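PDB 3FXA: SIS domain protein from Listeria monocytogenes str. 4b F2365, which is a putative sugar-phosphate isomerase that probably binds phosphosugars through its SIS (sugar isomerase) domain. Local coordinates for residues G57-K62 / I97-G102. Sequence-based numbering, arbitrary orientation.
Sequences GVAAKK and ILISKG
Ala59 and Ala60, on consecutive positions of helix 55-69, receive the end of Ile99, the last residue of strand 95-99. The methyl of Ala59 points at the strand, and its CB lies 4.1 Å from Ile99 CD1. Ala60 comes closer: its CB is 3.9 Å from Ile99 CD1, while the same CD1 also rests against the backbone, 3.6 Å from Ala60 N. One methyl thus touches both alanine side chains and the main chain joining them. The torsions explain this reach: chi1 of -55° sets Ile99 CG1 beside the backbone N and anti to the carbonyl carbon, and chi2 of 175° puts CD1 anti to CA, at the far end of the side chain, where it meets the helix. The small alanine side chains are consistent with the close backbone approach, 6.8 Å between Ala60 CA and Ile99 CA. Beyond Ala60, Lys61 points away from the strand and packs against Lys61 of the second subunit, and Lys62 forms a salt bridge with Asp168.

The contact's centre lies about 5 Å from the centre of the chain, within the parallel alpha/beta sandwich of the SIS domain, where Val50 of the adjoining strand touches both Ala60 and Ile99, and helix 157-177 adds Ile164 on Ala59 and Val163 on Ile99. All three touching residues are buried; with 122 Å² buried and no hydrogen bond between 57-62 and 97-102, this pair of segments is joined by van der Waals packing of one methyl on two others and their backbone.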
ATOM      1  N   GLY A  57     -10.045   7.093  -0.099  1.00 13.04           N
ATOM      2  CA  GLY A  57      -8.899   6.319   0.355  1.00 13.51           C
ATOM      3  C   GLY A  57      -7.591   7.107   0.298  1.00 13.32           C
ATOM      4  O   GLY A  57      -6.802   6.996   1.222  1.00 14.92           O
ATOM      5  N   VAL A  58      -7.363   7.905  -0.768  1.00 12.41           N
ATOM      6  CA  VAL A  58      -6.144   8.706  -0.876  1.00 13.71           C
ATOM      7  C   VAL A  58      -6.191   9.792   0.232  1.00 12.91           C
ATOM      8  O   VAL A  58      -5.165  10.049   0.884  1.00 14.34           O
ATOM      9  CB  VAL A  58      -5.897   9.280  -2.286  1.00 14.64           C
ATOM     10  CG1 VAL A  58      -4.582  10.081  -2.294  1.00 17.73           C
ATOM     11  CG2 VAL A  58      -5.918   8.140  -3.337  1.00 16.85           C
ATOM     12  N   ALA A  59      -7.365  10.402   0.426  1.00 14.39           N
ATOM     13  CA  ALA A  59      -7.572  11.359   1.542  1.00 13.66           C
ATOM     14  C   ALA A  59      -7.246  10.680   2.865  1.00 12.95           C
ATOM     15  O   ALA A  59      -6.520  11.230   3.680  1.00 13.12           O
ATOM     16  CB  ALA A  59      -9.009  11.873   1.567  1.00 12.29           C
ATOM     17  N   ALA A  60      -7.714   9.433   3.033  1.00 12.21           N
ATOM     18  CA  ALA A  60      -7.439   8.680   4.270  1.00 14.14           C
ATOM     19  C   ALA A  60      -5.940   8.492   4.509  1.00 12.14           C
ATOM     20  O   ALA A  60      -5.417   8.673   5.631  1.00 14.97           O
ATOM     21  CB  ALA A  60      -8.166   7.305   4.250  1.00 15.27           C
ATOM     22  N   LYS A  61      -5.229   8.157   3.429  1.00 12.59           N
ATOM     23  CA  LYS A  61      -3.780   7.984   3.476  1.00 12.93           C
ATOM     24  C   LYS A  61      -3.070   9.312   3.810  1.00 12.32           C
ATOM     25  O   LYS A  61      -2.021   9.297   4.462  1.00 13.23           O
ATOM     26  CB  LYS A  61      -3.259   7.363   2.195  1.00 15.92           C
ATOM     27  CG  LYS A  61      -3.698   5.909   2.062  1.00 15.80           C
ATOM     28  CD  LYS A  61      -3.406   5.354   0.681  1.00 18.78           C
ATOM     29  CE  LYS A  61      -3.958   3.916   0.547  1.00 17.68           C
ATOM     30  NZ  LYS A  61      -3.809   3.284  -0.798  1.00 18.27           N
ATOM     31  N   LYS A  62      -3.665  10.444   3.397  1.00 13.28           N
ATOM     32  CA  LYS A  62      -3.053  11.752   3.681  1.00 12.59           C
ATOM     33  C   LYS A  62      -3.191  12.016   5.199  1.00 11.06           C
ATOM     34  O   LYS A  62      -2.208  12.380   5.863  1.00 13.35           O
ATOM     35  CB  LYS A  62      -3.653  12.856   2.796  1.00 13.45           C
ATOM     36  CG  LYS A  62      -2.685  14.003   2.485  1.00 15.41           C
ATOM     37  CD  LYS A  62      -2.256  14.748   3.715  1.00 19.51           C
ATOM     38  CE  LYS A  62      -1.315  15.841   3.421  1.00 19.78           C
ATOM     39  NZ  LYS A  62      -1.101  16.715   4.605  1.00 17.85           N
ATOM     40  N   ILE A  97     -11.867   6.583  11.678  1.00 14.25           N
ATOM     41  CA  ILE A  97     -12.301   7.671  10.815  1.00 14.45           C
ATOM     42  C   ILE A  97     -12.715   7.051   9.486  1.00 14.18           C
ATOM     43  O   ILE A  97     -11.890   6.428   8.788  1.00 14.97           O
ATOM     44  CB  ILE A  97     -11.218   8.753  10.598  1.00 13.43           C
ATOM     45  CG1 ILE A  97     -10.705   9.285  11.946  1.00 12.60           C
ATOM     46  CG2 ILE A  97     -11.771   9.877   9.686  1.00 16.02           C
ATOM     47  CD1 ILE A  97      -9.703  10.477  11.846  1.00 15.29           C
ATOM     48  N   LEU A  98     -14.001   7.183   9.156  1.00 13.96           N
ATOM     49  CA  LEU A  98     -14.531   6.698   7.882  1.00 14.66           C
ATOM     50  C   LEU A  98     -14.756   7.901   6.969  1.00 16.43           C
ATOM     51  O   LEU A  98     -15.462   8.836   7.343  1.00 17.21           O
ATOM     52  CB  LEU A  98     -15.817   5.922   8.089  1.00 14.03           C
ATOM     53  CG  LEU A  98     -15.693   4.671   8.976  1.00 17.81           C
ATOM     54  CD1 LEU A  98     -17.045   3.975   9.072  1.00 16.06           C
ATOM     55  CD2 LEU A  98     -14.625   3.670   8.488  1.00 16.65           C
ATOM     56  N   ILE A  99     -14.154   7.869   5.776  1.00 15.13           N
ATOM     57  CA  ILE A  99     -14.249   8.975   4.790  1.00 13.94           C
ATOM     58  C   ILE A  99     -15.072   8.492   3.605  1.00 15.97           C
ATOM     59  O   ILE A  99     -14.669   7.574   2.874  1.00 15.42           O
ATOM     60  CB  ILE A  99     -12.887   9.479   4.275  1.00 14.94           C
ATOM     61  CG1 ILE A  99     -11.977   9.880   5.435  1.00 13.42           C
ATOM     62  CG2 ILE A  99     -13.091  10.687   3.297  1.00 14.29           C
ATOM     63  CD1 ILE A  99     -10.572  10.270   5.041  1.00 14.66           C
ATOM     64  N   SER A 100     -16.270   9.045   3.484  1.00 16.23           N
ATOM     65  CA  SER A 100     -17.191   8.706   2.408  1.00 16.47           C
ATOM     66  C   SER A 100     -18.032   9.915   2.064  1.00 18.03           C
ATOM     67  O   SER A 100     -18.835  10.332   2.893  1.00 17.70           O
ATOM     68  CB  SER A 100     -18.091   7.550   2.854  1.00 16.70           C
ATOM     69  OG  SER A 100     -19.202   7.452   1.995  1.00 16.95           O
ATOM     70  N   LYS A 101     -17.888  10.446   0.844  1.00 18.71           N
ATOM     71  CA  LYS A 101     -18.634  11.652   0.428  1.00 17.55           C
ATOM     72  C   LYS A 101     -20.127  11.481   0.632  1.00 17.41           C
ATOM     73  O   LYS A 101     -20.712  12.241   1.377  1.00 17.02           O
ATOM     74  CB  LYS A 101     -18.330  12.044  -1.025  1.00 19.27           C
ATOM     75  CG  LYS A 101     -18.934  13.360  -1.510  1.00 20.17           C
ATOM     76  CD  LYS A 101     -18.448  13.590  -2.939  1.00 22.22           C
ATOM     77  CE  LYS A 101     -18.999  14.825  -3.615  1.00 27.38           C
ATOM     78  NZ  LYS A 101     -20.470  14.844  -3.716  1.00 26.07           N
ATOM     79  N   GLY A 102     -20.734  10.478  -0.006  1.00 17.63           N
ATOM     80  CA  GLY A 102     -22.158  10.202   0.165  1.00 19.27           C
ATOM     81  C   GLY A 102     -22.535   9.582   1.511  1.00 18.99           C
ATOM     82  O   GLY A 102     -23.713   9.590   1.861  1.00 21.53           O
TER